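Local coordinates for protein D-galactonate dehydratase family member RspA (Pantoea ananatis, PDB 3T6C) that dehydrates D-gluconate to 2-dehydro-3-deoxy-D-gluconate at a low rate in vitro, using one magnesium ion per subunit, at residues A[208-219]-A[427-438]. Numbering follows the deposited sequence.
Sequences PRTKAPGIYFDP and WTMARTPDGTVW. With EDO (1,2-ethanediol), chain G.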
ATOM      1  N   PRO A 208     -38.052  -9.306  22.119  1.00 15.75           N
ATOM      2  CA  PRO A 208     -38.126 -10.069  23.371  1.00 15.03           C
ATOM      3  C   PRO A 208     -39.426  -9.754  24.118  1.00 14.77           C
ATOM      4  O   PRO A 208     -40.153  -8.846  23.698  1.00 16.98           O
ATOM      5  CB  PRO A 208     -36.952  -9.528  24.201  1.00 15.11           C
ATOM      6  CG  PRO A 208     -36.031  -8.861  23.213  1.00 17.30           C
ATOM      7  CD  PRO A 208     -36.892  -8.394  22.070  1.00 16.02           C
ATOM      8  N   ARG A 209     -39.682 -10.439  25.223  1.00 11.82           N
ATOM      9  CA  ARG A 209     -40.986 -10.331  25.873  1.00 15.20           C
ATOM     10  C   ARG A 209     -41.243  -8.993  26.558  1.00 19.24           C
ATOM     11  O   ARG A 209     -42.397  -8.644  26.795  1.00 19.49           O
ATOM     12  CB  ARG A 209     -41.220 -11.501  26.824  1.00 17.74           C
ATOM     13  CG  ARG A 209     -40.116 -11.696  27.796  1.00 18.64           C
ATOM     14  CD  ARG A 209     -40.218 -13.086  28.367  1.00 20.78           C
ATOM     15  NE  ARG A 209     -39.295 -13.238  29.481  1.00 22.20           N
ATOM     16  CZ  ARG A 209     -39.057 -14.418  30.058  1.00 20.08           C
ATOM     17  NH1 ARG A 209     -39.625 -15.521  29.565  1.00 21.72           N
ATOM     18  NH2 ARG A 209     -38.202 -14.497  31.065  1.00 20.49           N
ATOM     19  N   THR A 210     -40.177  -8.253  26.868  1.00 16.58           N
ATOM     20  CA  THR A 210     -40.335  -6.850  27.235  1.00 17.27           C
ATOM     21  C   THR A 210     -39.264  -6.098  26.468  1.00 22.15           C
ATOM     22  O   THR A 210     -38.249  -6.677  26.092  1.00 22.15           O
ATOM     23  CB  THR A 210     -40.093  -6.597  28.720  1.00 21.46           C
ATOM     24  OG1 THR A 210     -38.720  -6.891  28.999  1.00 26.29           O
ATOM     25  CG2 THR A 210     -41.006  -7.420  29.573  1.00 23.99           C
ATOM     26  N   LYS A 211     -39.483  -4.818  26.210  1.00 16.86           N
ATOM     27  CA  LYS A 211     -38.462  -4.063  25.491  1.00 15.94           C
ATOM     28  C   LYS A 211     -38.539  -2.573  25.833  1.00 15.57           C
ATOM     29  O   LYS A 211     -39.592  -2.050  26.281  1.00 18.16           O
ATOM     30  CB  LYS A 211     -38.596  -4.273  23.992  1.00 17.78           C
ATOM     31  CG  LYS A 211     -39.874  -3.633  23.430  1.00 17.44           C
ATOM     32  CD  LYS A 211     -40.092  -4.131  22.013  1.00 20.40           C
ATOM     33  CE  LYS A 211     -41.257  -3.388  21.399  1.00 23.98           C
ATOM     34  NZ  LYS A 211     -41.277  -3.574  19.926  1.00 30.57           N
ATOM     35  N   ALA A 212     -37.424  -1.900  25.626  1.00 13.14           N
ATOM     36  CA  ALA A 212     -37.293  -0.490  25.972  1.00 13.91           C
ATOM     37  C   ALA A 212     -38.145   0.386  25.046  1.00 13.27           C
ATOM     38  O   ALA A 212     -38.414   0.031  23.899  1.00 15.42           O
ATOM     39  CB  ALA A 212     -35.844  -0.089  25.800  1.00 12.48           C
ATOM     40  N   PRO A 213     -38.527   1.562  25.514  1.00 11.70           N
ATOM     41  CA  PRO A 213     -39.232   2.500  24.623  1.00 11.32           C
ATOM     42  C   PRO A 213     -38.372   2.905  23.424  1.00 15.61           C
ATOM     43  O   PRO A 213     -37.156   3.079  23.530  1.00 13.12           O
ATOM     44  CB  PRO A 213     -39.399   3.733  25.516  1.00 14.10           C
ATOM     45  CG  PRO A 213     -39.440   3.153  26.915  1.00 15.84           C
ATOM     46  CD  PRO A 213     -38.417   2.059  26.891  1.00 13.33           C
ATOM     47  N   GLY A 214     -38.995   3.106  22.275  1.00 14.17           N
ATOM     48  CA  GLY A 214     -38.254   3.561  21.121  1.00 13.79           C
ATOM     49  C   GLY A 214     -39.060   3.418  19.855  1.00 10.98           C
ATOM     50  O   GLY A 214     -40.199   2.903  19.925  1.00 14.95           O
ATOM     51  N   ILE A 215     -38.485   3.837  18.719  1.00 10.49           N
ATOM     52  CA  ILE A 215     -39.159   3.653  17.448  1.00 11.11           C
ATOM     53  C   ILE A 215     -38.464   2.450  16.812  1.00 10.05           C
ATOM     54  O   ILE A 215     -37.310   2.532  16.378  1.00 12.16           O
ATOM     55  CB  ILE A 215     -38.982   4.891  16.515  1.00 12.51           C
ATOM     56  CG1 ILE A 215     -39.357   6.187  17.264  1.00 15.32           C
ATOM     57  CG2 ILE A 215     -39.761   4.672  15.253  1.00 14.55           C
ATOM     58  CD1 ILE A 215     -40.741   6.175  17.899  1.00 16.26           C
ATOM     59  N   TYR A 216     -39.157   1.310  16.812  1.00 10.57           N
ATOM     60  CA  TYR A 216     -38.588   0.043  16.351  1.00 10.34           C
ATOM     61  C   TYR A 216     -38.606  -0.091  14.843  1.00  9.71           C
ATOM     62  O   TYR A 216     -39.558   0.352  14.132  1.00 13.06           O
ATOM     63  CB  TYR A 216     -39.311  -1.125  17.050  1.00 12.83           C
ATOM     64  CG  TYR A 216     -38.814  -1.285  18.455  1.00 11.94           C
ATOM     65  CD1 TYR A 216     -39.145  -0.364  19.447  1.00 11.37           C
ATOM     66  CD2 TYR A 216     -37.956  -2.320  18.768  1.00 11.72           C
ATOM     67  CE1 TYR A 216     -38.636  -0.511  20.741  1.00 12.80           C
ATOM     68  CE2 TYR A 216     -37.423  -2.468  20.034  1.00 11.88           C
ATOM     69  CZ  TYR A 216     -37.776  -1.567  21.009  1.00 11.13           C
ATOM     70  OH  TYR A 216     -37.242  -1.709  22.259  1.00 11.50           O
ATOM     71  N   PHE A 217     -37.525  -0.685  14.334  1.00 10.24           N
ATOM     72  CA  PHE A 217     -37.424  -0.962  12.890  1.00  9.09           C
ATOM     73  C   PHE A 217     -36.645  -2.228  12.724  1.00 13.19           C
ATOM     74  O   PHE A 217     -36.020  -2.674  13.689  1.00 13.80           O
ATOM     75  CB  PHE A 217     -36.769   0.200  12.154  1.00 10.75           C
ATOM     76  CG  PHE A 217     -35.271   0.273  12.365  1.00 10.14           C
ATOM     77  CD1 PHE A 217     -34.745   0.676  13.594  1.00 11.90           C
ATOM     78  CD2 PHE A 217     -34.413  -0.057  11.325  1.00 12.26           C
ATOM     79  CE1 PHE A 217     -33.336   0.740  13.798  1.00 12.53           C
ATOM     80  CE2 PHE A 217     -33.020   0.021  11.492  1.00 10.67           C
ATOM     81  CZ  PHE A 217     -32.469   0.423  12.725  1.00 12.79           C
ATOM     82  N   ASP A 218     -36.710  -2.857  11.537  1.00 12.18           N
ATOM     83  CA  ASP A 218     -36.025  -4.115  11.313  1.00 10.98           C
ATOM     84  C   ASP A 218     -35.061  -3.882  10.152  1.00 11.86           C
ATOM     85  O   ASP A 218     -35.498  -3.856   8.985  1.00 12.42           O
ATOM     86  CB  ASP A 218     -37.036  -5.227  11.018  1.00 14.49           C
ATOM     87  CG  ASP A 218     -36.366  -6.599  10.883  1.00 20.40           C
ATOM     88  OD1 ASP A 218     -35.270  -6.698  10.333  1.00 16.66           O
ATOM     89  OD2 ASP A 218     -36.857  -7.586  11.421  1.00 22.22           O
ATOM     90  N   PRO A 219     -33.760  -3.801  10.453  1.00 11.32           N
ATOM     91  CA  PRO A 219     -32.791  -3.563   9.380  1.00 10.48           C
ATOM     92  C   PRO A 219     -32.780  -4.645   8.310  1.00  9.75           C
ATOM     93  O   PRO A 219     -32.499  -4.278   7.173  1.00 12.38           O
ATOM     94  CB  PRO A 219     -31.430  -3.541  10.083  1.00 12.47           C
ATOM     95  CG  PRO A 219     -31.660  -3.757  11.536  1.00 16.04           C
ATOM     96  CD  PRO A 219     -33.142  -3.934  11.796  1.00 11.73           C
ATOM     97  N   TRP A 427     -37.765  10.606  17.074  1.00 11.69           N
ATOM     98  CA  TRP A 427     -37.381   9.657  16.031  1.00 10.77           C
ATOM     99  C   TRP A 427     -35.937   9.192  16.154  1.00  8.37           C
ATOM    100  O   TRP A 427     -35.547   8.182  15.560  1.00 11.92           O
ATOM    101  CB  TRP A 427     -37.584  10.288  14.634  1.00  9.54           C
ATOM    102  CG  TRP A 427     -36.613  11.407  14.314  1.00 11.22           C
ATOM    103  CD1 TRP A 427     -36.785  12.734  14.582  1.00 12.10           C
ATOM    104  CD2 TRP A 427     -35.338  11.295  13.630  1.00  8.67           C
ATOM    105  NE1 TRP A 427     -35.697  13.447  14.148  1.00 10.63           N
ATOM    106  CE2 TRP A 427     -34.800  12.604  13.540  1.00 10.18           C
ATOM    107  CE3 TRP A 427     -34.618  10.225  13.066  1.00 12.42           C
ATOM    108  CZ2 TRP A 427     -33.557  12.874  12.906  1.00 10.08           C
ATOM    109  CZ3 TRP A 427     -33.365  10.502  12.446  1.00 11.91           C
ATOM    110  CH2 TRP A 427     -32.871  11.822  12.368  1.00 10.40           C
ATOM    111  N   THR A 428     -35.148   9.905  16.968  1.00  8.58           N
ATOM    112  CA  THR A 428     -33.715   9.586  17.086  1.00  8.28           C
ATOM    113  C   THR A 428     -33.492   8.506  18.145  1.00 10.17           C
ATOM    114  O   THR A 428     -32.323   8.141  18.370  1.00 12.81           O
ATOM    115  CB  THR A 428     -32.877  10.808  17.469  1.00  8.85           C
ATOM    116  OG1 THR A 428     -33.491  11.427  18.616  1.00  9.83           O
ATOM    117  CG2 THR A 428     -32.834  11.826  16.296  1.00 11.23           C
ATOM    118  N   MET A 429     -34.562   7.971  18.766  1.00 10.69           N
ATOM    119  CA  MET A 429     -34.388   6.729  19.532  1.00 11.16           C
ATOM    120  C   MET A 429     -34.906   5.638  18.581  1.00 12.74           C
ATOM    121  O   MET A 429     -36.077   5.201  18.650  1.00 13.59           O
ATOM    122  CB  MET A 429     -35.301   6.818  20.777  1.00 11.82           C
ATOM    123  CG  MET A 429     -35.259   5.592  21.685  1.00 12.68           C
ATOM    124  SD  MET A 429     -33.652   5.461  22.533  1.00 13.46           S
ATOM    125  CE  MET A 429     -33.752   6.842  23.679  1.00 11.74           C
ATOM    126  N   ALA A 430     -33.979   5.071  17.823  1.00 10.54           N
ATOM    127  CA  ALA A 430     -34.323   4.030  16.848  1.00  8.93           C
ATOM    128  C   ALA A 430     -33.767   2.736  17.373  1.00 13.23           C
ATOM    129  O   ALA A 430     -32.579   2.665  17.685  1.00 14.19           O
ATOM    130  CB  ALA A 430     -33.686   4.376  15.478  1.00 10.00           C
ATOM    131  N   ARG A 431     -34.626   1.728  17.551  1.00  9.44           N
ATOM    132  CA  ARG A 431     -34.148   0.474  18.119  1.00 10.13           C
ATOM    133  C   ARG A 431     -34.450  -0.680  17.180  1.00  9.06           C
ATOM    134  O   ARG A 431     -35.489  -0.693  16.512  1.00 10.58           O
ATOM    135  CB  ARG A 431     -34.785   0.245  19.504  1.00 10.37           C
ATOM    136  CG  ARG A 431     -34.308   1.251  20.555  1.00  8.83           C
ATOM    137  CD  ARG A 431     -34.922   0.923  21.897  1.00  9.35           C
ATOM    138  NE  ARG A 431     -34.559   1.881  22.930  1.00 10.45           N
ATOM    139  CZ  ARG A 431     -33.483   1.812  23.719  1.00 11.38           C
ATOM    140  NH1 ARG A 431     -32.544   0.869  23.560  1.00 12.77           N
ATOM    141  NH2 ARG A 431     -33.316   2.747  24.660  1.00 10.31           N
ATOM    142  N   THR A 432     -33.510  -1.617  17.085  1.00  8.77           N
ATOM    143  CA  THR A 432     -33.740  -2.862  16.314  1.00  9.13           C
ATOM    144  C   THR A 432     -34.659  -3.776  17.131  1.00  8.19           C
ATOM    145  O   THR A 432     -34.998  -3.490  18.267  1.00 10.62           O
ATOM    146  CB  THR A 432     -32.399  -3.559  15.948  1.00 13.95           C
ATOM    147  OG1 THR A 432     -31.781  -3.998  17.169  1.00 11.87           O
ATOM    148  CG2 THR A 432     -31.466  -2.573  15.227  1.00 11.06           C
ATOM    149  N   PRO A 433     -35.112  -4.890  16.537  1.00 10.54           N
ATOM    150  CA  PRO A 433     -36.125  -5.712  17.213  1.00 13.48           C
ATOM    151  C   PRO A 433     -35.718  -6.185  18.593  1.00 12.88           C
ATOM    152  O   PRO A 433     -36.582  -6.335  19.435  1.00 12.85           O
ATOM    153  CB  PRO A 433     -36.297  -6.882  16.235  1.00 13.05           C
ATOM    154  CG  PRO A 433     -36.199  -6.161  14.899  1.00 13.21           C
ATOM    155  CD  PRO A 433     -34.970  -5.286  15.120  1.00 11.07           C
ATOM    156  N   ASP A 434     -34.430  -6.429  18.818  1.00 11.97           N
ATOM    157  CA  ASP A 434     -34.039  -6.866  20.145  1.00 13.02           C
ATOM    158  C   ASP A 434     -33.898  -5.745  21.175  1.00 12.73           C
ATOM    159  O   ASP A 434     -33.609  -6.020  22.343  1.00 12.72           O
ATOM    160  CB  ASP A 434     -32.763  -7.728  20.113  1.00 12.01           C
ATOM    161  CG  ASP A 434     -31.476  -6.899  19.951  1.00 13.30           C
ATOM    162  OD1 ASP A 434     -31.550  -5.751  19.466  1.00 12.06           O
ATOM    163  OD2 ASP A 434     -30.392  -7.461  20.243  1.00 11.90           O
ATOM    164  N   GLY A 435     -34.092  -4.493  20.744  1.00 10.79           N
ATOM    165  CA  GLY A 435     -33.984  -3.353  21.641  1.00 11.26           C
ATOM    166  C   GLY A 435     -32.699  -2.564  21.513  1.00 10.42           C
ATOM    167  O   GLY A 435     -32.495  -1.591  22.219  1.00 12.06           O
ATOM    168  N   THR A 436     -31.804  -2.971  20.621  1.00  9.15           N
ATOM    169  CA  THR A 436     -30.529  -2.246  20.465  1.00 11.06           C
ATOM    170  C   THR A 436     -30.711  -0.850  19.863  1.00 13.04           C
ATOM    171  O   THR A 436     -31.324  -0.694  18.788  1.00 11.46           O
ATOM    172  CB  THR A 436     -29.615  -3.043  19.491  1.00 10.43           C
ATOM    173  OG1 THR A 436     -29.396  -4.404  19.973  1.00 10.14           O
ATOM    174  CG2 THR A 436     -28.240  -2.355  19.413  1.00 12.42           C
ATOM    175  N   VAL A 437     -30.128   0.142  20.532  0.57 10.97           N
ATOM    176  CA  VAL A 437     -30.015   1.490  19.974  0.57 10.48           C
ATOM    177  C   VAL A 437     -29.252   1.457  18.656  0.57 10.27           C
ATOM    178  O   VAL A 437     -28.172   0.867  18.592  0.57 11.15           O
ATOM    179  CB  VAL A 437     -29.272   2.402  20.941  0.57  9.04           C
ATOM    180  CG1 VAL A 437     -28.959   3.786  20.296  0.57  9.63           C
ATOM    181  CG2 VAL A 437     -30.122   2.572  22.215  0.57  8.87           C
ATOM    182  N   TRP A 438     -29.803   2.074  17.603  1.00 10.29           N
ATOM    183  CA  TRP A 438     -29.055   2.147  16.342  1.00 10.50           C
ATOM    184  C   TRP A 438     -28.803   3.590  15.981  1.00 12.03           C
ATOM    185  O   TRP A 438     -29.606   4.441  16.302  1.00 15.35           O
ATOM    186  CB  TRP A 438     -29.875   1.496  15.233  1.00 12.59           C
ATOM    187  CG  TRP A 438     -29.043   1.026  14.053  1.00 11.28           C
ATOM    188  CD1 TRP A 438     -28.825   1.698  12.842  1.00 13.89           C
ATOM    189  CD2 TRP A 438     -28.370  -0.220  13.951  1.00 11.69           C
ATOM    190  NE1 TRP A 438     -28.012   0.932  12.030  1.00 15.70           N
ATOM    191  CE2 TRP A 438     -27.738  -0.258  12.670  1.00 17.54           C
ATOM    192  CE3 TRP A 438     -28.229  -1.315  14.818  1.00 17.50           C
ATOM    193  CZ2 TRP A 438     -26.972  -1.350  12.251  1.00 20.82           C
ATOM    194  CZ3 TRP A 438     -27.474  -2.395  14.398  1.00 18.67           C
ATOM    195  CH2 TRP A 438     -26.855  -2.408  13.123  1.00 22.75           C
TER
HETATM  196  C1  EDO G 703     -40.794  -0.972  10.483  1.00 40.23           C
HETATM  197  O1  EDO G 703     -42.201  -1.147  10.283  1.00 47.34           O
HETATM  198  C2  EDO G 703     -40.064  -2.181   9.883  1.00 38.64           C
HETATM  199  O2  EDO G 703     -38.693  -1.828   9.581  1.00 26.13           O
HETATM  200  O   HOH W   1     -35.749   4.415  25.525  1.00 13.17           O
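R431 pairs with Y216 in a two-bridge parallel ladder, next to I215-A430, an instructive case of strand fragments far apart in sequence forming a small sheet separate from the barrel of the enolase-superfamily C-terminal domain. Strand 215-216 flanks 430-431, whose other neighbour is the weakly bonded antiparallel 437-438. Three backbone bonds zip the ladder: I215 N to M429 O (2.8 Å), R431 N to I215 O, and F217 N to R431 O. Packing is tight around Y216 and R431. Arginine CB sits over one face of the tyrosine ring, a CH-π contact 3.9 Å from its centroid, while K211 NZ lies over the opposite face and the hydroxyl donates to A212 O (2.7 Å). Extended from CG to NE, the arginine chain reaches P213 O, which NE meets at 2.9 Å through a bent bond (140°). A212 CB covers one guanidinium face, and NH1 reaches G435 O in its plane. G214 fits closely between M429 and R431. Past the strand end, before N-cap D218 of helix 219-237, F217 touches A430 CB and makes an offset edge-to-face pair with the five-membered ring of W438, planes 74° apart; P433 CD packs 3.2 Å from F217 O. The looser side is the exposed P213 ring, where a water bridges P213 O and R431 NH2. NH1 also forms a salt bridge with D93 of a neighbouring subunit, whereas W427 touches bound D-gluconate. With carbonyls, water and an acid gripping its head, R431 is probably held as a cation, linking strand pairing to subunit assembly.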